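PDB 6CJ7: serpin-12 from Manduca sexta, which probably inhibits serine proteases, as serpins do, and controls the prophenoloxidase activation system in the larval hemolymph of the moth. Local coordinates for residues S89-K94 and N230-I235; A247-L252 and P358-L363; S276-I281 and L319-L324. All blocks are in the same frame, centred on the assembly; numbering follows the deposited sequence.

Contact 1: S89-K94 and N230-I235; sequences SRNILK and NEYSLI
Asn91 lays its CB against CE2 of the Tyr232 ring at 3.8 Å, while its ND2 reaches the edge of the same ring nearly in its plane. In serpin terms, this joins the start of strand 92-102, in sheet A, to the start of strand 232-239, in sheet B. The amide and ring planes stand 84° apart, and the two side chains run past one another in opposite senses. Beside this ring edge lies a small polar cluster gathered round one carboxylate oxygen. Ser89 OG donates to Glu231 OE1 over 2.7 Å, coming in on the syn side close to the carboxylate plane. Asn91 ND2 gives a second, fairly straight bond of 2.9 Å to the same Glu231 OE1, but from above that plane. Glu231 gets there with CG beside its own backbone N and the chain stretched out beyond it (chi2 170°), which carries the carboxylate across to the loop. Ser89 OG also accepts from Asn91 N at 3.2 Å, an ST turn that sets the donor hydroxyl in place. With an alanine here instead of Glu231, Ser89 OG and Asn91 ND2 would probably be left without their shared acceptor and the loop freer to move. Outside the two segments, Asn91 OD1 accepts from Leu176 N, just past strand 165-174, and Arg87 makes a cation-pi contact with the tyrosine ring. Farther along, Leu93 CD2 touches Tyr232 OH at 3.5 Å. That hydroxyl is 2.6 Å from a water oxygen, which in turn donates a weak bond to Asn91 O.

Contact 2: A247-L252 and P358-L363; sequences ALLSSL and PFLAIL
Leu360 has CG beside its backbone N (chi1 -64°) and CD1 anti to CA (chi2 -174°), an extended shape that drives CD1 away from its strand, while Leu248, Leu249 and Leu252 all hold CG anti to the backbone N. The result is a helix-on-sheet contact of the serpin fold: helix 245-251, the family's helix G, covers strand 359-365 of sheet B. One methyl group carries most of it. CD1 of Leu360 lies 3.9 Å from CD2 of Leu248, and these two side chains run past each other in opposite directions. At the same distance of 3.9 Å it meets CD1 of Leu249, whose side chain crosses it at about a right angle, and it comes just as close, 3.9 Å, to the CA of Leu249, nestling against the helix backbone itself. Leu252 closes the group, with its CD2 4.2 Å from Leu360 CD1. Leu248 and Leu249 on the last turn of the helix and Leu252 just after it thus all bear on the same methyl group of Leu360. No hydrogen bond crosses the contact, which is wholly apolar and buried. Neighbouring parts extend the same core: Leu248 also rests on Val237 and Pro239 of strand 232-239, and Leu252 on Val257 and Phe260 of helix 254-260. At the end of the helix, Ser251 OG turns back to Leu248 O at 3.2 Å, and Lys26 donates to the carbonyl O of Leu252, the residue at which the chain leaves helical geometry. Two residues on from Leu360, Ile362 places its CD1 4.3 Å from CD2 of Leu252.

Contact 3: S276-I281 and L319-L324; sequences SIKADI and LHSAVL
Strand segments 276-281 and 319-324 run antiparallel, their axes 4.7 Å apart at closest and 176° between directions, with three hydrogen-bonded pairs, Ile277-Leu324, Ala279-Ala322 and Ile281-His320, each joined by two backbone bonds. This is the pairing of s6A (within strand 265-282) with s5A (317-326) in serpin sheet A; s5A leads on toward the reactive-centre loop. Ala279 N to Ala322 O, at 2.9 Å, is representative, whereas the shorter bond from Ile281 N to His320 O, 2.7 Å, is more bent, with 147° at the hydrogen. On the face bearing Lys278, Asp280, Ser321 and Val323, a polar trio sits next to an apolar touch. Asp280 OD2 takes a 2.8 Å bond from Ser321 OG nearly along its C-O axis, and on the syn side it meets Lys278 NZ at 2.7 Å in a salt bridge within the strand. Two donors on one oxygen are likely to steady the negative charge of this carboxylate. To arrive there, Lys278 bends at its third and fourth torsions, and its CG leans on Val323 CG2 at 3.5 Å. The other face is buried. There His320 ND1 donates to Asn169 O of strand 165-174, and NE2 accepts from Ser39 N at the foot of helix 40-51, so both ring nitrogens are engaged and the ring's rotation is probably fixed. This position on s5A, bonded to s3A and to the start of helix 40-51, is consistent with the shutter region of serpins. Ile281 lies alongside, pointing the same way, its CD1 4.0 Å from His320 CD2.

From the N terminus, the chain first passes 89-94 and returns at 230-235, where contact 1 closes a loop of 135 intervening residues and ties sheet A to sheet B. Only then does contact 2 open, at 247-252, with helix 245-251 following strand 232-239; it closes at 358-363. Contact 3 lies wholly inside that second loop, joining two strands of sheet A, so two contacts stand in series, one is nested and none cross. Contacts 1 and 2 also meet directly in sheet B, through a probable hydrogen bond of 2.8 Å from Ile235 N to Ile362 O. Contact 3 touches neither, its centre lying about 17 Å from each of theirs.

Contact 1: S89-K94 and N230-I235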
loop_
_atom_site.group_PDB
_atom_site.type_symbol
_atom_site.label_atom_id
_atom_site.label_comp_id
_atom_site.label_asym_id
_atom_site.label_seq_id
_atom_site.Cartn_x
_atom_site.Cartn_y
_atom_site.Cartn_z
ATOM N N SER A 89 -16.050 -8.487 -9.438
ATOM C CA SER A 89 -15.591 -7.999 -10.725
ATOM C C SER A 89 -14.276 -8.683 -11.061
ATOM O O SER A 89 -13.740 -9.469 -10.278
ATOM C CB SER A 89 -15.392 -6.481 -10.704
ATOM O OG SER A 89 -14.253 -6.167 -9.923
ATOM N N ARG A 90 -13.742 -8.358 -12.232
ATOM C CA ARG A 90 -12.447 -8.906 -12.603
ATOM C C ARG A 90 -11.271 -8.123 -12.026
ATOM O O ARG A 90 -10.116 -8.483 -12.303
ATOM C CB ARG A 90 -12.344 -8.973 -14.128
ATOM C CG ARG A 90 -13.154 -10.136 -14.741
ATOM C CD ARG A 90 -13.271 -10.057 -16.238
ATOM N NE ARG A 90 -14.090 -8.929 -16.667
ATOM C CZ ARG A 90 -14.413 -8.666 -17.925
ATOM N NH1 ARG A 90 -13.977 -9.453 -18.894
ATOM N NH2 ARG A 90 -15.170 -7.611 -18.212
ATOM N N ASN A 91 -11.512 -7.062 -11.255
ATOM C CA ASN A 91 -10.431 -6.415 -10.525
ATOM C C ASN A 91 -10.025 -7.320 -9.373
ATOM O O ASN A 91 -10.867 -7.700 -8.553
ATOM C CB ASN A 91 -10.858 -5.045 -9.993
ATOM C CG ASN A 91 -11.224 -4.074 -11.097
ATOM O OD1 ASN A 91 -10.518 -3.985 -12.103
ATOM N ND2 ASN A 91 -12.333 -3.349 -10.924
ATOM N N ILE A 92 -8.749 -7.677 -9.305
ATOM C CA ILE A 92 -8.269 -8.568 -8.256
ATOM C C ILE A 92 -7.552 -7.735 -7.201
ATOM O O ILE A 92 -6.462 -7.210 -7.445
ATOM C CB ILE A 92 -7.350 -9.658 -8.819
ATOM C CG1 ILE A 92 -8.108 -10.515 -9.832
ATOM C CG2 ILE A 92 -6.788 -10.512 -7.675
ATOM C CD1 ILE A 92 -7.271 -11.597 -10.458
ATOM N N LEU A 93 -8.152 -7.616 -6.018
ATOM C CA LEU A 93 -7.491 -7.023 -4.864
ATOM C C LEU A 93 -7.471 -8.081 -3.773
ATOM O O LEU A 93 -8.534 -8.527 -3.325
ATOM C CB LEU A 93 -8.202 -5.751 -4.392
ATOM C CG LEU A 93 -7.671 -5.078 -3.120
ATOM C CD1 LEU A 93 -6.285 -4.485 -3.366
ATOM C CD2 LEU A 93 -8.631 -3.990 -2.652
ATOM N N LYS A 94 -6.267 -8.498 -3.370
ATOM C CA LYS A 94 -6.092 -9.547 -2.375
ATOM C C LYS A 94 -5.323 -8.971 -1.200
ATOM O O LYS A 94 -4.239 -8.409 -1.379
ATOM C CB LYS A 94 -5.347 -10.757 -2.946
ATOM C CG LYS A 94 -6.070 -11.505 -4.045
ATOM C CD LYS A 94 -7.283 -12.227 -3.497
ATOM C CE LYS A 94 -7.924 -13.114 -4.547
ATOM N NZ LYS A 94 -9.054 -13.897 -3.967
ATOM N N ASN A 230 -15.580 1.261 -12.554
ATOM C CA ASN A 230 -15.018 2.410 -11.845
ATOM C C ASN A 230 -14.830 2.126 -10.357
ATOM O O ASN A 230 -14.963 3.018 -9.523
ATOM C CB ASN A 230 -15.865 3.667 -12.049
ATOM C CG ASN A 230 -15.061 4.941 -11.821
ATOM O OD1 ASN A 230 -13.882 5.011 -12.175
ATOM N ND2 ASN A 230 -15.685 5.941 -11.213
ATOM N N GLU A 231 -14.490 0.879 -10.019
ATOM C CA GLU A 231 -14.254 0.532 -8.619
ATOM C C GLU A 231 -12.967 1.159 -8.115
ATOM O O GLU A 231 -12.885 1.596 -6.958
ATOM C CB GLU A 231 -14.190 -0.986 -8.465
ATOM C CG GLU A 231 -15.539 -1.644 -8.680
ATOM C CD GLU A 231 -15.457 -3.147 -8.772
ATOM O OE1 GLU A 231 -14.314 -3.675 -8.870
ATOM O OE2 GLU A 231 -16.534 -3.786 -8.770
ATOM N N TYR A 232 -11.959 1.206 -8.977
ATOM C CA TYR A 232 -10.642 1.733 -8.662
ATOM C C TYR A 232 -10.194 2.633 -9.802
ATOM O O TYR A 232 -10.677 2.524 -10.930
ATOM C CB TYR A 232 -9.585 0.621 -8.470
ATOM C CG TYR A 232 -10.020 -0.457 -7.503
ATOM C CD1 TYR A 232 -9.790 -0.325 -6.138
ATOM C CD2 TYR A 232 -10.651 -1.608 -7.961
ATOM C CE1 TYR A 232 -10.207 -1.310 -5.254
ATOM C CE2 TYR A 232 -11.077 -2.587 -7.091
ATOM C CZ TYR A 232 -10.834 -2.443 -5.738
ATOM O OH TYR A 232 -11.250 -3.428 -4.868
ATOM N N SER A 233 -9.209 3.480 -9.512
ATOM C CA SER A 233 -8.530 4.263 -10.536
ATOM C C SER A 233 -7.033 4.146 -10.334
ATOM O O SER A 233 -6.558 4.080 -9.204
ATOM C CB SER A 233 -8.888 5.754 -10.463
ATOM O OG SER A 233 -10.286 5.964 -10.553
ATOM N N LEU A 234 -6.289 4.152 -11.438
ATOM C CA LEU A 234 -4.859 4.417 -11.381
ATOM C C LEU A 234 -4.666 5.891 -11.704
ATOM O O LEU A 234 -4.998 6.346 -12.809
ATOM C CB LEU A 234 -4.047 3.535 -12.332
ATOM C CG LEU A 234 -2.543 3.545 -12.002
ATOM C CD1 LEU A 234 -2.260 2.743 -10.727
ATOM C CD2 LEU A 234 -1.745 3.019 -13.196
ATOM N N ILE A 235 -4.171 6.641 -10.726
ATOM C CA ILE A 235 -3.911 8.061 -10.883
ATOM C C ILE A 235 -2.420 8.194 -11.137
ATOM O O ILE A 235 -1.600 7.784 -10.308
ATOM C CB ILE A 235 -4.363 8.847 -9.645
ATOM C CG1 ILE A 235 -5.866 8.628 -9.427
ATOM C CG2 ILE A 235 -4.049 10.340 -9.814
ATOM C CD1 ILE A 235 -6.381 9.164 -8.104
HETATM O O HOH W 1 -11.838 -5.829 -5.805
#

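Contact 2: A247-L252 and P358-L363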
loop_
_atom_site.group_PDB
_atom_site.type_symbol
_atom_site.label_atom_id
_atom_site.label_comp_id
_atom_site.label_asym_id
_atom_site.label_seq_id
_atom_site.Cartn_x
_atom_site.Cartn_y
_atom_site.Cartn_z
ATOM N N ALA A 247 10.419 15.974 -5.607
ATOM C CA ALA A 247 9.772 17.250 -5.316
ATOM C C ALA A 247 8.262 17.127 -5.446
ATOM O O ALA A 247 7.506 17.592 -4.584
ATOM C CB ALA A 247 10.299 18.333 -6.256
ATOM N N LEU A 248 7.809 16.487 -6.524
ATOM C CA LEU A 248 6.383 16.248 -6.714
ATOM C C LEU A 248 5.791 15.489 -5.537
ATOM O O LEU A 248 4.765 15.892 -4.973
ATOM C CB LEU A 248 6.168 15.479 -8.020
ATOM C CG LEU A 248 4.772 14.916 -8.256
ATOM C CD1 LEU A 248 3.771 16.053 -8.364
ATOM C CD2 LEU A 248 4.762 14.056 -9.513
ATOM N N LEU A 249 6.433 14.387 -5.140
ATOM C CA LEU A 249 5.852 13.544 -4.105
ATOM C C LEU A 249 5.782 14.275 -2.768
ATOM O O LEU A 249 4.783 14.159 -2.048
ATOM C CB LEU A 249 6.649 12.247 -3.978
ATOM C CG LEU A 249 6.229 11.350 -2.817
ATOM C CD1 LEU A 249 4.786 10.904 -2.994
ATOM C CD2 LEU A 249 7.150 10.157 -2.721
ATOM N N SER A 250 6.813 15.052 -2.428
ATOM C CA SER A 250 6.815 15.762 -1.151
ATOM C C SER A 250 5.661 16.756 -1.053
ATOM O O SER A 250 5.062 16.920 0.019
ATOM C CB SER A 250 8.150 16.479 -0.953
ATOM O OG SER A 250 9.195 15.548 -0.751
ATOM N N SER A 251 5.326 17.420 -2.160
ATOM C CA SER A 251 4.330 18.485 -2.150
ATOM C C SER A 251 2.903 17.985 -2.333
ATOM O O SER A 251 1.961 18.714 -2.003
ATOM C CB SER A 251 4.640 19.509 -3.250
ATOM O OG SER A 251 4.323 18.999 -4.539
ATOM N N LEU A 252 2.721 16.771 -2.842
ATOM C CA LEU A 252 1.407 16.301 -3.267
ATOM C C LEU A 252 0.606 15.786 -2.077
ATOM O O LEU A 252 0.986 14.791 -1.453
ATOM C CB LEU A 252 1.567 15.204 -4.317
ATOM C CG LEU A 252 0.285 14.646 -4.930
ATOM C CD1 LEU A 252 -0.396 15.703 -5.783
ATOM C CD2 LEU A 252 0.588 13.396 -5.751
ATOM N N PRO A 358 10.653 9.190 -14.833
ATOM C CA PRO A 358 10.074 8.807 -13.537
ATOM C C PRO A 358 8.752 9.509 -13.216
ATOM O O PRO A 358 8.563 10.698 -13.496
ATOM C CB PRO A 358 11.177 9.198 -12.541
ATOM C CG PRO A 358 12.397 8.978 -13.291
ATOM C CD PRO A 358 12.106 9.430 -14.723
ATOM N N PHE A 359 7.842 8.754 -12.605
ATOM C CA PHE A 359 6.484 9.224 -12.364
ATOM C C PHE A 359 5.930 8.559 -11.116
ATOM O O PHE A 359 6.512 7.609 -10.586
ATOM C CB PHE A 359 5.564 8.960 -13.573
ATOM C CG PHE A 359 5.390 7.496 -13.901
ATOM C CD1 PHE A 359 6.260 6.868 -14.785
ATOM C CD2 PHE A 359 4.334 6.773 -13.380
ATOM C CE1 PHE A 359 6.098 5.528 -15.109
ATOM C CE2 PHE A 359 4.166 5.433 -13.687
ATOM C CZ PHE A 359 5.045 4.808 -14.556
ATOM N N LEU A 360 4.799 9.082 -10.645
ATOM C CA LEU A 360 4.091 8.551 -9.488
ATOM C C LEU A 360 2.817 7.864 -9.955
ATOM O O LEU A 360 2.109 8.382 -10.823
ATOM C CB LEU A 360 3.695 9.662 -8.522
ATOM C CG LEU A 360 4.771 10.468 -7.823
ATOM C CD1 LEU A 360 4.070 11.376 -6.820
ATOM C CD2 LEU A 360 5.763 9.533 -7.119
ATOM N N ALA A 361 2.515 6.707 -9.376
ATOM C CA ALA A 361 1.250 6.037 -9.644
ATOM C C ALA A 361 0.553 5.762 -8.323
ATOM O O ALA A 361 1.173 5.280 -7.375
ATOM C CB ALA A 361 1.461 4.732 -10.423
ATOM N N ILE A 362 -0.745 6.053 -8.267
ATOM C CA ILE A 362 -1.530 5.881 -7.052
ATOM C C ILE A 362 -2.738 5.043 -7.417
ATOM O O ILE A 362 -3.475 5.392 -8.343
ATOM C CB ILE A 362 -1.962 7.228 -6.454
ATOM C CG1 ILE A 362 -0.727 8.037 -6.050
ATOM C CG2 ILE A 362 -2.880 7.016 -5.237
ATOM C CD1 ILE A 362 -1.033 9.428 -5.554
ATOM N N LEU A 363 -2.918 3.919 -6.732
ATOM C CA LEU A 363 -4.130 3.131 -6.890
ATOM C C LEU A 363 -5.159 3.653 -5.902
ATOM O O LEU A 363 -4.921 3.643 -4.689
ATOM C CB LEU A 363 -3.859 1.643 -6.675
ATOM C CG LEU A 363 -5.131 0.803 -6.866
ATOM C CD1 LEU A 363 -5.501 0.720 -8.356
ATOM C CD2 LEU A 363 -4.957 -0.585 -6.244
#

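Contact 3: S276-I281 and L319-L324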
loop_
_atom_site.group_PDB
_atom_site.type_symbol
_atom_site.label_atom_id
_atom_site.label_comp_id
_atom_site.label_asym_id
_atom_site.label_seq_id
_atom_site.Cartn_x
_atom_site.Cartn_y
_atom_site.Cartn_z
ATOM N N SER A 276 5.381 -4.149 -13.254
ATOM C CA SER A 276 4.949 -4.920 -12.095
ATOM C C SER A 276 5.968 -4.663 -10.998
ATOM O O SER A 276 7.159 -4.919 -11.198
ATOM C CB SER A 276 4.860 -6.414 -12.433
ATOM O OG SER A 276 4.386 -7.159 -11.325
ATOM N N ILE A 277 5.525 -4.131 -9.862
ATOM C CA ILE A 277 6.439 -3.730 -8.796
ATOM C C ILE A 277 6.067 -4.480 -7.522
ATOM O O ILE A 277 4.896 -4.522 -7.135
ATOM C CB ILE A 277 6.431 -2.199 -8.596
ATOM C CG1 ILE A 277 7.454 -1.798 -7.532
ATOM C CG2 ILE A 277 5.044 -1.654 -8.274
ATOM C CD1 ILE A 277 7.678 -0.311 -7.457
ATOM N N LYS A 278 7.065 -5.105 -6.897
ATOM C CA LYS A 278 6.879 -5.826 -5.644
ATOM C C LYS A 278 7.824 -5.246 -4.611
ATOM O O LYS A 278 9.013 -5.059 -4.893
ATOM C CB LYS A 278 7.163 -7.322 -5.814
ATOM C CG LYS A 278 7.110 -8.104 -4.509
ATOM C CD LYS A 278 7.831 -9.437 -4.617
ATOM C CE LYS A 278 7.148 -10.484 -3.756
ATOM N NZ LYS A 278 6.677 -9.895 -2.474
ATOM N N ALA A 279 7.308 -4.985 -3.417
ATOM C CA ALA A 279 8.138 -4.498 -2.327
ATOM C C ALA A 279 7.840 -5.311 -1.083
ATOM O O ALA A 279 6.675 -5.514 -0.741
ATOM C CB ALA A 279 7.895 -3.013 -2.059
ATOM N N ASP A 280 8.891 -5.771 -0.410
ATOM C CA ASP A 280 8.792 -6.386 0.914
ATOM C C ASP A 280 9.527 -5.487 1.895
ATOM O O ASP A 280 10.717 -5.202 1.703
ATOM C CB ASP A 280 9.408 -7.787 0.933
ATOM C CG ASP A 280 8.816 -8.709 -0.102
ATOM O OD1 ASP A 280 9.607 -9.393 -0.786
ATOM O OD2 ASP A 280 7.576 -8.772 -0.229
ATOM N N ILE A 281 8.843 -5.076 2.964
ATOM C CA ILE A 281 9.295 -3.970 3.799
ATOM C C ILE A 281 9.245 -4.357 5.269
ATOM O O ILE A 281 8.201 -4.775 5.776
ATOM C CB ILE A 281 8.449 -2.708 3.579
ATOM C CG1 ILE A 281 8.510 -2.257 2.118
ATOM C CG2 ILE A 281 8.905 -1.623 4.505
ATOM C CD1 ILE A 281 7.496 -1.181 1.816
ATOM N N LEU A 319 5.825 -6.405 9.289
ATOM C CA LEU A 319 6.229 -6.697 7.920
ATOM C C LEU A 319 5.105 -6.346 6.960
ATOM O O LEU A 319 3.939 -6.683 7.205
ATOM C CB LEU A 319 6.605 -8.175 7.772
ATOM C CG LEU A 319 7.668 -8.654 8.764
ATOM C CD1 LEU A 319 7.883 -10.157 8.662
ATOM C CD2 LEU A 319 8.958 -7.906 8.504
ATOM N N HIS A 320 5.467 -5.681 5.866
ATOM C CA HIS A 320 4.516 -5.246 4.854
ATOM C C HIS A 320 5.004 -5.656 3.473
ATOM O O HIS A 320 6.179 -5.506 3.151
ATOM C CB HIS A 320 4.328 -3.717 4.902
ATOM C CG HIS A 320 3.498 -3.171 3.770
ATOM N ND1 HIS A 320 2.265 -3.685 3.426
ATOM C CD2 HIS A 320 3.741 -2.162 2.895
ATOM C CE1 HIS A 320 1.787 -3.018 2.386
ATOM N NE2 HIS A 320 2.652 -2.078 2.057
ATOM N N SER A 321 4.097 -6.174 2.654
ATOM C CA SER A 321 4.425 -6.457 1.265
ATOM C C SER A 321 3.343 -5.879 0.370
ATOM O O SER A 321 2.156 -5.920 0.705
ATOM C CB SER A 321 4.563 -7.955 0.999
ATOM O OG SER A 321 4.865 -8.181 -0.380
ATOM N N ALA A 322 3.760 -5.367 -0.787
ATOM C CA ALA A 322 2.836 -4.720 -1.711
ATOM C C ALA A 322 3.235 -5.100 -3.125
ATOM O O ALA A 322 4.404 -4.957 -3.492
ATOM C CB ALA A 322 2.868 -3.195 -1.548
ATOM N N VAL A 323 2.279 -5.595 -3.913
ATOM C CA VAL A 323 2.529 -5.972 -5.306
ATOM C C VAL A 323 1.467 -5.310 -6.173
ATOM O O VAL A 323 0.270 -5.489 -5.934
ATOM C CB VAL A 323 2.498 -7.499 -5.521
ATOM C CG1 VAL A 323 2.670 -7.821 -7.009
ATOM C CG2 VAL A 323 3.584 -8.201 -4.706
ATOM N N LEU A 324 1.901 -4.570 -7.197
ATOM C CA LEU A 324 0.985 -3.936 -8.143
ATOM C C LEU A 324 1.460 -4.263 -9.548
ATOM O O LEU A 324 2.631 -4.043 -9.876
ATOM C CB LEU A 324 0.947 -2.419 -7.959
ATOM C CG LEU A 324 0.187 -1.643 -9.027
ATOM C CD1 LEU A 324 -1.306 -1.952 -8.904
ATOM C CD2 LEU A 324 0.456 -0.147 -8.879
#